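Local coordinates for minor capsid protein VP1 (Human bocavirus 3, PDB 5US7) that forms, by self-assembly of 60 copies, the T=1 icosahedral capsid of the virus, with a phospholipase A2-like region in the unique N-terminal part of its longest form, at residues 353-358 with 368-373; 494-499 with 527-532; 299-304 with 340-345. All blocks are in the same frame, centred on the assembly; numbering follows the deposited sequence.

Interaction 1 of 3, residues 353-358 with 368-373; sequences KVQWYQ and NIISNP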
ATOM      1  N   LYS A 353     -20.055  67.548 -95.825  1.00 73.17           N
ATOM      2  CA  LYS A 353     -19.224  67.649 -94.639  1.00 73.17           C
ATOM      3  C   LYS A 353     -20.060  67.982 -93.409  1.00 73.17           C
ATOM      4  O   LYS A 353     -21.146  68.558 -93.499  1.00 73.17           O
ATOM      5  CB  LYS A 353     -18.150  68.714 -94.832  1.00 74.16           C
ATOM      6  CG  LYS A 353     -17.162  68.407 -95.932  1.00 74.16           C
ATOM      7  CD  LYS A 353     -16.078  69.457 -95.975  1.00 74.16           C
ATOM      8  CE  LYS A 353     -15.017  69.127 -97.004  1.00 74.16           C
ATOM      9  NZ  LYS A 353     -15.491  69.390 -98.385  1.00 74.16           N
ATOM     10  N   VAL A 354     -19.539  67.608 -92.245  1.00 66.98           N
ATOM     11  CA  VAL A 354     -20.120  68.033 -90.976  1.00 66.98           C
ATOM     12  C   VAL A 354     -19.690  69.466 -90.701  1.00 66.98           C
ATOM     13  O   VAL A 354     -18.515  69.812 -90.852  1.00 66.98           O
ATOM     14  CB  VAL A 354     -19.693  67.095 -89.839  1.00 63.70           C
ATOM     15  CG1 VAL A 354     -20.189  67.617 -88.516  1.00 63.70           C
ATOM     16  CG2 VAL A 354     -20.225  65.709 -90.079  1.00 63.70           C
ATOM     17  N   GLN A 355     -20.642  70.308 -90.313  1.00 66.19           N
ATOM     18  CA  GLN A 355     -20.396  71.735 -90.178  1.00 66.19           C
ATOM     19  C   GLN A 355     -21.234  72.272 -89.029  1.00 66.19           C
ATOM     20  O   GLN A 355     -22.417  71.949 -88.940  1.00 66.19           O
ATOM     21  CB  GLN A 355     -20.750  72.430 -91.489  1.00 68.81           C
ATOM     22  CG  GLN A 355     -20.378  73.868 -91.594  1.00 68.81           C
ATOM     23  CD  GLN A 355     -20.648  74.385 -92.979  1.00 68.81           C
ATOM     24  OE1 GLN A 355     -21.059  73.631 -93.856  1.00 68.81           O
ATOM     25  NE2 GLN A 355     -20.412  75.668 -93.192  1.00 68.81           N
ATOM     26  N   TRP A 356     -20.646  73.092 -88.163  1.00 64.02           N
ATOM     27  CA  TRP A 356     -21.390  73.622 -87.029  1.00 64.02           C
ATOM     28  C   TRP A 356     -20.915  75.036 -86.740  1.00 64.02           C
ATOM     29  O   TRP A 356     -19.868  75.466 -87.219  1.00 64.02           O
ATOM     30  CB  TRP A 356     -21.243  72.731 -85.801  1.00 60.11           C
ATOM     31  CG  TRP A 356     -19.867  72.660 -85.275  1.00 60.11           C
ATOM     32  CD1 TRP A 356     -19.343  73.402 -84.269  1.00 60.11           C
ATOM     33  CD2 TRP A 356     -18.818  71.807 -85.729  1.00 60.11           C
ATOM     34  NE1 TRP A 356     -18.037  73.061 -84.057  1.00 60.11           N
ATOM     35  CE2 TRP A 356     -17.690  72.082 -84.945  1.00 60.11           C
ATOM     36  CE3 TRP A 356     -18.725  70.833 -86.723  1.00 60.11           C
ATOM     37  CZ2 TRP A 356     -16.486  71.422 -85.122  1.00 60.11           C
ATOM     38  CZ3 TRP A 356     -17.534  70.183 -86.896  1.00 60.11           C
ATOM     39  CH2 TRP A 356     -16.428  70.478 -86.102  1.00 60.11           C
ATOM     40  N   TYR A 357     -21.706  75.771 -85.956  1.00 66.80           N
ATOM     41  CA  TYR A 357     -21.440  77.187 -85.746  1.00 66.80           C
ATOM     42  C   TYR A 357     -20.637  77.538 -84.505  1.00 66.80           C
ATOM     43  O   TYR A 357     -20.264  78.705 -84.360  1.00 66.80           O
ATOM     44  CB  TYR A 357     -22.737  77.985 -85.722  1.00 70.96           C
ATOM     45  CG  TYR A 357     -23.257  78.209 -87.096  1.00 70.96           C
ATOM     46  CD1 TYR A 357     -22.699  79.182 -87.894  1.00 70.96           C
ATOM     47  CD2 TYR A 357     -24.302  77.473 -87.598  1.00 70.96           C
ATOM     48  CE1 TYR A 357     -23.143  79.400 -89.153  1.00 70.96           C
ATOM     49  CE2 TYR A 357     -24.764  77.695 -88.862  1.00 70.96           C
ATOM     50  CZ  TYR A 357     -24.183  78.663 -89.634  1.00 70.96           C
ATOM     51  OH  TYR A 357     -24.636  78.897 -90.906  1.00 70.96           O
ATOM     52  N   GLN A 358     -20.399  76.605 -83.589  1.00 64.88           N
ATOM     53  CA  GLN A 358     -19.459  76.857 -82.499  1.00 64.88           C
ATOM     54  C   GLN A 358     -19.957  77.920 -81.521  1.00 64.88           C
ATOM     55  O   GLN A 358     -19.462  78.012 -80.396  1.00 64.88           O
ATOM     56  CB  GLN A 358     -18.100  77.267 -83.081  1.00 61.04           C
ATOM     57  CG  GLN A 358     -16.998  77.491 -82.081  1.00 61.04           C
ATOM     58  CD  GLN A 358     -16.635  76.230 -81.353  1.00 61.04           C
ATOM     59  OE1 GLN A 358     -17.050  76.015 -80.220  1.00 61.04           O
ATOM     60  NE2 GLN A 358     -15.864  75.376 -82.005  1.00 61.04           N
ATOM     61  N   ASN A 368     -18.293  79.300 -88.539  1.00 70.47           N
ATOM     62  CA  ASN A 368     -18.721  77.945 -88.843  1.00 70.47           C
ATOM     63  C   ASN A 368     -17.484  77.103 -89.096  1.00 70.47           C
ATOM     64  O   ASN A 368     -16.625  77.479 -89.895  1.00 70.47           O
ATOM     65  CB  ASN A 368     -19.675  77.924 -90.039  1.00 72.59           C
ATOM     66  CG  ASN A 368     -19.101  78.614 -91.247  1.00 72.59           C
ATOM     67  OD1 ASN A 368     -18.122  79.346 -91.148  1.00 72.59           O
ATOM     68  ND2 ASN A 368     -19.718  78.401 -92.399  1.00 72.59           N
ATOM     69  N   ILE A 369     -17.387  75.976 -88.396  1.00 67.67           N
ATOM     70  CA  ILE A 369     -16.116  75.270 -88.337  1.00 67.67           C
ATOM     71  C   ILE A 369     -15.886  74.393 -89.561  1.00 67.67           C
ATOM     72  O   ILE A 369     -14.736  74.162 -89.946  1.00 67.67           O
ATOM     73  CB  ILE A 369     -16.046  74.469 -87.034  1.00 64.40           C
ATOM     74  CG1 ILE A 369     -16.318  75.395 -85.862  1.00 64.40           C
ATOM     75  CG2 ILE A 369     -14.676  73.904 -86.843  1.00 64.40           C
ATOM     76  CD1 ILE A 369     -15.345  76.528 -85.775  1.00 64.40           C
ATOM     77  N   ILE A 370     -16.950  73.916 -90.201  1.00 67.40           N
ATOM     78  CA  ILE A 370     -16.857  73.001 -91.336  1.00 67.40           C
ATOM     79  C   ILE A 370     -16.101  71.764 -90.861  1.00 67.40           C
ATOM     80  O   ILE A 370     -16.349  71.276 -89.757  1.00 67.40           O
ATOM     81  CB  ILE A 370     -16.198  73.667 -92.558  1.00 66.69           C
ATOM     82  CG1 ILE A 370     -16.908  74.972 -92.878  1.00 66.69           C
ATOM     83  CG2 ILE A 370     -16.390  72.836 -93.807  1.00 66.69           C
ATOM     84  CD1 ILE A 370     -16.234  75.779 -93.951  1.00 66.69           C
ATOM     85  N   SER A 371     -15.158  71.270 -91.658  1.00 67.16           N
ATOM     86  CA  SER A 371     -14.425  70.053 -91.343  1.00 67.16           C
ATOM     87  C   SER A 371     -13.397  69.823 -92.437  1.00 67.16           C
ATOM     88  O   SER A 371     -13.518  70.348 -93.546  1.00 67.16           O
ATOM     89  CB  SER A 371     -15.338  68.837 -91.222  1.00 63.42           C
ATOM     90  OG  SER A 371     -14.588  67.675 -90.939  1.00 63.42           O
ATOM     91  N   ASN A 372     -12.402  69.012 -92.119  1.00 69.07           N
ATOM     92  CA  ASN A 372     -11.268  68.774 -92.992  1.00 69.07           C
ATOM     93  C   ASN A 372     -10.914  67.301 -92.940  1.00 69.07           C
ATOM     94  O   ASN A 372     -11.312  66.593 -92.008  1.00 69.07           O
ATOM     95  CB  ASN A 372     -10.053  69.615 -92.578  1.00 70.29           C
ATOM     96  CG  ASN A 372     -10.228  71.078 -92.896  1.00 70.29           C
ATOM     97  OD1 ASN A 372     -11.018  71.446 -93.759  1.00 70.29           O
ATOM     98  ND2 ASN A 372      -9.472  71.923 -92.210  1.00 70.29           N
ATOM     99  N   PRO A 373     -10.188  66.801 -93.932  1.00 69.98           N
ATOM    100  CA  PRO A 373      -9.642  65.460 -93.832  1.00 69.98           C
ATOM    101  C   PRO A 373      -8.591  65.400 -92.743  1.00 69.98           C
ATOM    102  O   PRO A 373      -7.738  66.293 -92.640  1.00 69.98           O
ATOM    103  CB  PRO A 373      -9.031  65.223 -95.219  1.00 72.86           C
ATOM    104  CG  PRO A 373      -8.737  66.576 -95.724  1.00 72.86           C
ATOM    105  CD  PRO A 373      -9.856  67.427 -95.222  1.00 72.86           C
TER
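The carbonyl oxygen of Trp356 receives two donors from the other segment. Ile369 N hydrogen-bonds to Trp356 O at 2.8 Å, approaching almost in line with the carbonyl (C=O...N angle 170°), and the alpha C-H of Asn368 adds a CA-H...O contact, with Asn368 CA 3.2 Å from Trp356 O. The touching parts of the two irregular segments run at 137° to each other, and side chains make most of the remaining contact.

Trp356 packs on Ile369. Its CG lies between the backbone N and the carbonyl carbon (chi1 65°), which turns the indole back over Ile369. Ile369 CB sits over the face of the six-membered ring, displaced toward the rim, in a CH-pi contact 3.9 Å from the ring centroid; Ile369 CG1 reaches across to Trp356 NE1 at 3.4 Å, while Ile369 CG2 lies against Trp356 CZ2 at 3.5 Å. Next along, Gln358 CB rests on Ile369 CG1 (3.8 Å). Gln355 CG lies against Ile370 CA at 3.6 Å. Toward Lys353, the aliphatic CD of that lysine passes Ile370 CG2, and Ser371 turns its CB to the carbonyl of Val354; Ser371 OG bonds with Tyr408 OH. Asn368 CB lies obliquely to the Tyr357 ring, whose OH hydrogen-bonds to Asn364 O.

Arg267 of a neighbouring subunit packs on the Trp356 side chain, and Trp173 of the same chain meets its ring. This part of the long insertion between jelly-roll strands 236-248 and 445-449 is thus held by apolar packing, the indole on Ile369 and the aliphatic part of Gln355 on Ile370, around one backbone bond.

Interaction 2 of 3, residues 494-499 with 527-532; sequences HTALGL and MCFPVK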
ATOM      1  N   HIS A 494      -0.487  68.349 -81.556  1.00 47.50           N
ATOM      2  CA  HIS A 494      -1.268  69.580 -81.601  1.00 47.50           C
ATOM      3  C   HIS A 494      -0.517  70.647 -80.827  1.00 47.50           C
ATOM      4  O   HIS A 494      -0.413  70.577 -79.600  1.00 47.50           O
ATOM      5  CB  HIS A 494      -2.660  69.378 -81.021  1.00 48.06           C
ATOM      6  CG  HIS A 494      -3.503  68.426 -81.800  1.00 48.06           C
ATOM      7  ND1 HIS A 494      -3.942  68.696 -83.076  1.00 48.06           N
ATOM      8  CD2 HIS A 494      -4.004  67.215 -81.478  1.00 48.06           C
ATOM      9  CE1 HIS A 494      -4.666  67.684 -83.512  1.00 48.06           C
ATOM     10  NE2 HIS A 494      -4.721  66.772 -82.561  1.00 48.06           N
ATOM     11  N   THR A 495       0.008  71.634 -81.542  1.00 50.90           N
ATOM     12  CA  THR A 495       0.926  72.567 -80.914  1.00 50.90           C
ATOM     13  C   THR A 495       0.198  73.650 -80.135  1.00 50.90           C
ATOM     14  O   THR A 495       0.494  73.875 -78.961  1.00 50.90           O
ATOM     15  CB  THR A 495       1.824  73.198 -81.967  1.00 52.62           C
ATOM     16  OG1 THR A 495       2.540  72.167 -82.645  1.00 52.62           O
ATOM     17  CG2 THR A 495       2.819  74.111 -81.308  1.00 52.62           C
ATOM     18  N   ALA A 496      -0.782  74.289 -80.763  1.00 53.59           N
ATOM     19  CA  ALA A 496      -1.378  75.578 -80.418  1.00 53.59           C
ATOM     20  C   ALA A 496      -0.558  76.728 -80.978  1.00 53.59           C
ATOM     21  O   ALA A 496      -0.928  77.878 -80.765  1.00 53.59           O
ATOM     22  CB  ALA A 496      -1.588  75.817 -78.918  1.00 50.60           C
ATOM     23  N   LEU A 497       0.562  76.465 -81.645  1.00 55.52           N
ATOM     24  CA  LEU A 497       1.065  77.456 -82.585  1.00 55.52           C
ATOM     25  C   LEU A 497       0.219  77.473 -83.844  1.00 55.52           C
ATOM     26  O   LEU A 497       0.112  78.511 -84.503  1.00 55.52           O
ATOM     27  CB  LEU A 497       2.533  77.210 -82.910  1.00 54.59           C
ATOM     28  CG  LEU A 497       3.512  78.014 -82.052  1.00 54.59           C
ATOM     29  CD1 LEU A 497       3.341  77.716 -80.587  1.00 54.59           C
ATOM     30  CD2 LEU A 497       4.940  77.731 -82.473  1.00 54.59           C
ATOM     31  N   GLY A 498      -0.353  76.339 -84.227  1.00 56.40           N
ATOM     32  CA  GLY A 498      -1.570  76.444 -84.994  1.00 56.40           C
ATOM     33  C   GLY A 498      -2.678  76.873 -84.060  1.00 56.40           C
ATOM     34  O   GLY A 498      -3.097  76.093 -83.204  1.00 56.40           O
ATOM     35  N   LEU A 499      -3.209  78.070 -84.274  1.00 56.19           N
ATOM     36  CA  LEU A 499      -4.303  78.701 -83.542  1.00 56.19           C
ATOM     37  C   LEU A 499      -4.441  80.094 -84.129  1.00 56.19           C
ATOM     38  O   LEU A 499      -3.558  80.579 -84.839  1.00 56.19           O
ATOM     39  CB  LEU A 499      -4.136  78.820 -82.026  1.00 53.73           C
ATOM     40  CG  LEU A 499      -4.245  77.693 -80.999  1.00 53.73           C
ATOM     41  CD1 LEU A 499      -4.034  78.259 -79.621  1.00 53.73           C
ATOM     42  CD2 LEU A 499      -5.573  77.003 -81.073  1.00 53.73           C
ATOM     43  N   MET A 527      -7.431  73.661 -85.218  1.00 59.44           N
ATOM     44  CA  MET A 527      -7.735  74.015 -83.843  1.00 59.44           C
ATOM     45  C   MET A 527      -9.134  73.509 -83.526  1.00 59.44           C
ATOM     46  O   MET A 527     -10.003  73.470 -84.397  1.00 59.44           O
ATOM     47  CB  MET A 527      -7.598  75.523 -83.621  1.00 60.99           C
ATOM     48  CG  MET A 527      -8.600  76.388 -84.329  1.00 60.99           C
ATOM     49  SD  MET A 527      -8.187  78.142 -84.297  1.00 60.99           S
ATOM     50  CE  MET A 527      -7.213  78.298 -85.783  1.00 60.99           C
ATOM     51  N   CYS A 528      -9.348  73.130 -82.268  1.00 52.16           N
ATOM     52  CA  CYS A 528     -10.294  72.134 -81.756  1.00 52.16           C
ATOM     53  C   CYS A 528      -9.649  70.754 -81.715  1.00 52.16           C
ATOM     54  O   CYS A 528     -10.209  69.847 -81.107  1.00 52.16           O
ATOM     55  CB  CYS A 528     -11.606  72.046 -82.556  1.00 56.89           C
ATOM     56  SG  CYS A 528     -12.634  73.525 -82.582  1.00 56.89           S
ATOM     57  N   PHE A 529      -8.481  70.583 -82.324  1.00 49.42           N
ATOM     58  CA  PHE A 529      -7.566  69.458 -82.172  1.00 49.42           C
ATOM     59  C   PHE A 529      -8.183  68.093 -82.449  1.00 49.42           C
ATOM     60  O   PHE A 529      -8.301  67.283 -81.535  1.00 49.42           O
ATOM     61  CB  PHE A 529      -6.971  69.474 -80.772  1.00 49.16           C
ATOM     62  CG  PHE A 529      -6.109  70.661 -80.501  1.00 49.16           C
ATOM     63  CD1 PHE A 529      -5.598  71.417 -81.530  1.00 49.16           C
ATOM     64  CD2 PHE A 529      -5.798  71.020 -79.207  1.00 49.16           C
ATOM     65  CE1 PHE A 529      -4.804  72.503 -81.282  1.00 49.16           C
ATOM     66  CE2 PHE A 529      -5.004  72.102 -78.958  1.00 49.16           C
ATOM     67  CZ  PHE A 529      -4.508  72.843 -79.993  1.00 49.16           C
ATOM     68  N   PRO A 530      -8.535  67.780 -83.688  1.00 49.80           N
ATOM     69  CA  PRO A 530      -9.138  66.476 -83.980  1.00 49.80           C
ATOM     70  C   PRO A 530      -8.298  65.320 -83.456  1.00 49.80           C
ATOM     71  O   PRO A 530      -7.072  65.404 -83.369  1.00 49.80           O
ATOM     72  CB  PRO A 530      -9.184  66.445 -85.509  1.00 52.88           C
ATOM     73  CG  PRO A 530      -8.844  67.811 -85.955  1.00 52.88           C
ATOM     74  CD  PRO A 530      -8.713  68.707 -84.806  1.00 52.88           C
ATOM     75  N   VAL A 531      -8.968  64.236 -83.084  1.00 50.72           N
ATOM     76  CA  VAL A 531      -8.268  62.972 -82.900  1.00 50.72           C
ATOM     77  C   VAL A 531      -7.953  62.368 -84.263  1.00 50.72           C
ATOM     78  O   VAL A 531      -8.474  62.800 -85.292  1.00 50.72           O
ATOM     79  CB  VAL A 531      -9.064  61.989 -82.031  1.00 47.45           C
ATOM     80  CG1 VAL A 531      -9.329  62.579 -80.667  1.00 47.45           C
ATOM     81  CG2 VAL A 531     -10.324  61.586 -82.721  1.00 47.45           C
ATOM     82  N   LYS A 532      -7.045  61.394 -84.268  1.00 54.35           N
ATOM     83  CA  LYS A 532      -6.643  60.598 -85.418  1.00 54.35           C
ATOM     84  C   LYS A 532      -5.739  61.368 -86.366  1.00 54.35           C
ATOM     85  O   LYS A 532      -5.287  60.796 -87.355  1.00 54.35           O
ATOM     86  CB  LYS A 532      -7.829  60.051 -86.229  1.00 52.41           C
ATOM     87  CG  LYS A 532      -8.702  59.084 -85.479  1.00 52.41           C
ATOM     88  CD  LYS A 532      -9.861  58.645 -86.331  1.00 52.41           C
ATOM     89  CE  LYS A 532     -10.779  57.745 -85.551  1.00 52.41           C
ATOM     90  NZ  LYS A 532     -10.090  56.507 -85.123  1.00 52.41           N
TER
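The C-terminal tail that follows strand 466-482 of the jelly roll folds back on itself here: the His494 and Phe529 rings lie near parallel but barely overlap, beside helix 109-116 and directly after the predicted nuclear localization signal. Their planes differ by 21° and their centroids are 4.7 Å apart, because the two side chains run past each other in opposite directions. Each ring therefore covers the other residue's CB. His494 CB stands over the centre of the Phe529 ring at 3.6 Å from its centroid, and Phe529 CB over the imidazole centre at 3.7 Å, a reciprocal pair of CH-pi contacts.

Trp112 and Gln113 of helix 109-116 pack on Phe529. Arg492 and Arg493 of a neighbouring subunit approach Thr495, whose hydroxyl comes close to Thr495 of that same copy, consistent with a two-fold contact between subunits.

At the CZ end of the Phe529 ring, Ala496 CB comes within 4.3 Å of Phe529 CZ; next to it Leu499 CD2 rests on Met527 CB at 3.6 Å. One hydrogen bond joins the segments: His494 NE2 donates to Pro530 O at 2.8 Å, an oxygen that also accepts from Thr533 OG1, with the N-H bent to 132° and the oxygen lying 22° out of the imidazole plane.

Interaction 3 of 3, residues 299-304 with 340-345; sequences GLLSAQ and PPAGSL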
ATOM      1  N   GLY A 299     -20.358  54.552 -98.064  1.00 59.63           N
ATOM      2  CA  GLY A 299     -20.837  55.912 -98.015  1.00 59.63           C
ATOM      3  C   GLY A 299     -21.653  56.202 -99.254  1.00 59.63           C
ATOM      4  O   GLY A 299     -21.515  55.539-100.285  1.00 59.63           O
ATOM      5  N   LEU A 300     -22.513  57.208 -99.132  1.00 66.00           N
ATOM      6  CA  LEU A 300     -23.424  57.590-100.204  1.00 66.00           C
ATOM      7  C   LEU A 300     -23.080  59.002-100.649  1.00 66.00           C
ATOM      8  O   LEU A 300     -23.362  59.966 -99.934  1.00 66.00           O
ATOM      9  CB  LEU A 300     -24.870  57.504 -99.728  1.00 62.92           C
ATOM     10  CG  LEU A 300     -25.347  56.120 -99.295  1.00 62.92           C
ATOM     11  CD1 LEU A 300     -26.739  56.197 -98.709  1.00 62.92           C
ATOM     12  CD2 LEU A 300     -25.309  55.145-100.452  1.00 62.92           C
ATOM     13  N   LEU A 301     -22.474  59.125-101.824  1.00 72.78           N
ATOM     14  CA  LEU A 301     -22.108  60.419-102.375  1.00 72.78           C
ATOM     15  C   LEU A 301     -23.069  60.924-103.437  1.00 72.78           C
ATOM     16  O   LEU A 301     -22.850  62.009-103.978  1.00 72.78           O
ATOM     17  CB  LEU A 301     -20.698  60.367-102.954  1.00 73.09           C
ATOM     18  CG  LEU A 301     -19.631  60.124-101.897  1.00 73.09           C
ATOM     19  CD1 LEU A 301     -18.267  60.002-102.545  1.00 73.09           C
ATOM     20  CD2 LEU A 301     -19.659  61.243-100.879  1.00 73.09           C
ATOM     21  N   SER A 302     -24.104  60.168-103.770  1.00 77.73           N
ATOM     22  CA  SER A 302     -24.954  60.570-104.874  1.00 77.73           C
ATOM     23  C   SER A 302     -26.029  61.543-104.398  1.00 77.73           C
ATOM     24  O   SER A 302     -26.118  61.901-103.221  1.00 77.73           O
ATOM     25  CB  SER A 302     -25.566  59.347-105.548  1.00 76.98           C
ATOM     26  OG  SER A 302     -26.404  58.644-104.655  1.00 76.98           O
ATOM     27  N   ALA A 303     -26.852  61.968-105.340  1.00 85.75           N
ATOM     28  CA  ALA A 303     -27.864  63.012-105.181  1.00 85.75           C
ATOM     29  C   ALA A 303     -27.208  64.269-104.608  1.00 85.75           C
ATOM     30  O   ALA A 303     -26.010  64.494-104.797  1.00 85.75           O
ATOM     31  CB  ALA A 303     -29.006  62.463-104.350  1.00 84.87           C
ATOM     32  N   GLN A 304     -27.974  65.042-103.841  1.00 87.54           N
ATOM     33  CA  GLN A 304     -27.545  66.304-103.249  1.00 87.54           C
ATOM     34  C   GLN A 304     -28.731  66.970-102.564  1.00 87.54           C
ATOM     35  O   GLN A 304     -29.873  66.547-102.751  1.00 87.54           O
ATOM     36  CB  GLN A 304     -26.926  67.260-104.272  1.00 89.42           C
ATOM     37  CG  GLN A 304     -27.837  67.793-105.355  1.00 89.42           C
ATOM     38  CD  GLN A 304     -27.816  66.965-106.627  1.00 89.42           C
ATOM     39  OE1 GLN A 304     -27.012  66.052-106.778  1.00 89.42           O
ATOM     40  NE2 GLN A 304     -28.706  67.289-107.552  1.00 89.42           N
ATOM     41  N   PRO A 340     -24.686  63.538 -92.008  1.00 69.50           N
ATOM     42  CA  PRO A 340     -23.915  63.373 -93.246  1.00 69.50           C
ATOM     43  C   PRO A 340     -24.095  62.014 -93.905  1.00 69.50           C
ATOM     44  O   PRO A 340     -24.031  60.993 -93.229  1.00 69.50           O
ATOM     45  CB  PRO A 340     -22.474  63.549 -92.778  1.00 67.62           C
ATOM     46  CG  PRO A 340     -22.490  63.077 -91.388  1.00 67.62           C
ATOM     47  CD  PRO A 340     -23.817  63.472 -90.823  1.00 67.62           C
ATOM     48  N   PRO A 341     -24.326  62.003 -95.216  1.00 67.71           N
ATOM     49  CA  PRO A 341     -24.410  60.721 -95.924  1.00 67.71           C
ATOM     50  C   PRO A 341     -23.065  60.054 -96.133  1.00 67.71           C
ATOM     51  O   PRO A 341     -23.006  58.822 -96.214  1.00 67.71           O
ATOM     52  CB  PRO A 341     -25.060  61.108 -97.255  1.00 69.64           C
ATOM     53  CG  PRO A 341     -24.628  62.504 -97.469  1.00 69.64           C
ATOM     54  CD  PRO A 341     -24.524  63.147 -96.118  1.00 69.64           C
ATOM     55  N   ALA A 342     -21.983  60.827 -96.208  1.00 65.65           N
ATOM     56  CA  ALA A 342     -20.744  60.327 -96.795  1.00 65.65           C
ATOM     57  C   ALA A 342     -20.063  59.293 -95.909  1.00 65.65           C
ATOM     58  O   ALA A 342     -19.622  58.249 -96.393  1.00 65.65           O
ATOM     59  CB  ALA A 342     -19.797  61.488 -97.081  1.00 67.53           C
ATOM     60  N   GLY A 343     -19.956  59.560 -94.613  1.00 65.88           N
ATOM     61  CA  GLY A 343     -19.112  58.701 -93.807  1.00 65.88           C
ATOM     62  C   GLY A 343     -17.676  58.874 -94.246  1.00 65.88           C
ATOM     63  O   GLY A 343     -17.119  59.972 -94.167  1.00 65.88           O
ATOM     64  N   SER A 344     -17.067  57.793 -94.714  1.00 67.19           N
ATOM     65  CA  SER A 344     -15.809  57.868 -95.445  1.00 67.19           C
ATOM     66  C   SER A 344     -16.106  58.427 -96.830  1.00 67.19           C
ATOM     67  O   SER A 344     -17.129  59.091 -97.012  1.00 67.19           O
ATOM     68  CB  SER A 344     -15.146  56.498 -95.531  1.00 64.48           C
ATOM     69  OG  SER A 344     -14.793  56.032 -94.244  1.00 64.48           O
ATOM     70  N   LEU A 345     -15.192  58.254 -97.777  1.00 70.76           N
ATOM     71  CA  LEU A 345     -15.415  58.505 -99.202  1.00 70.76           C
ATOM     72  C   LEU A 345     -15.090  59.894 -99.729  1.00 70.76           C
ATOM     73  O   LEU A 345     -15.379  60.134-100.905  1.00 70.76           O
ATOM     74  CB  LEU A 345     -16.849  58.190 -99.650  1.00 64.33           C
ATOM     75  CG  LEU A 345     -17.115  56.776-100.121  1.00 64.33           C
ATOM     76  CD1 LEU A 345     -16.967  55.849 -98.965  1.00 64.33           C
ATOM     77  CD2 LEU A 345     -18.500  56.702-100.714  1.00 64.33           C
TER
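Leu345 forks over the backbone of Gly299. Its CD2 lies 3.3 Å from Gly299 O, while Leu345 CD1 settles by Gly299 N at 3.7 Å, so the two methyls are spread along one residue of strand 299-300. With no side chain on Gly299, the backbone of the other segment also comes in close, and Ala342 O meets Gly299 CA at 3.1 Å in a CA-H...O contact.

Leu301 is the complementary bump. With CG anti to the carbonyl carbon (chi1 -65°), its two methyls straddle the hollow between Ala342 and Leu345: Leu301 CD2 touches Ala342 CB at 3.8 Å, and Leu301 CD1 lies against Leu345 CB at 3.7 Å and near the carbonyl of that leucine. The Leu301 and Leu345 side chains cross at a slant. Beside them the Pro341 ring fits against the backbone of Leu300, with Pro341 CB 3.4 Å from Leu300 O. The polar link is slight, a weak but nearly straight hydrogen bond from Leu300 N to Pro341 O at 3.4 Å (170°).

Trp316 packs on the Pro341 ring, and Phe400 of a neighbouring subunit packs on Leu300. Strand 299-300 pairs antiparallel with strand 396-397, whose Val397 also touches Leu345. The arrangement belongs to the long GH loop between jelly-roll strands 236-248 and 445-449, as in other parvovirus coat proteins, here a short antiparallel strand pair backed by irregular chain.

Overall arrangement
All three contacts are largely buried, yet they sit in different parts of the subunit. Interactions 1 and 3 lie in the same long insertion between jelly-roll strands, touch each other through Val354 and Pro340, and both meet the same neighbouring subunit. Interaction 2 belongs to the tail after the last strand; it touches interaction 1 through Gln358 and Cys528, while its nearest atoms stay about 10 Å from interaction 3, and it also approaches other copies of the protein. The chemistry changes accordingly: indole against isoleucine around one backbone hydrogen bond in interaction 1, near-parallel, slid-apart rings with an imidazole bond in interaction 2, and interlocking leucines on a glycine in interaction 3.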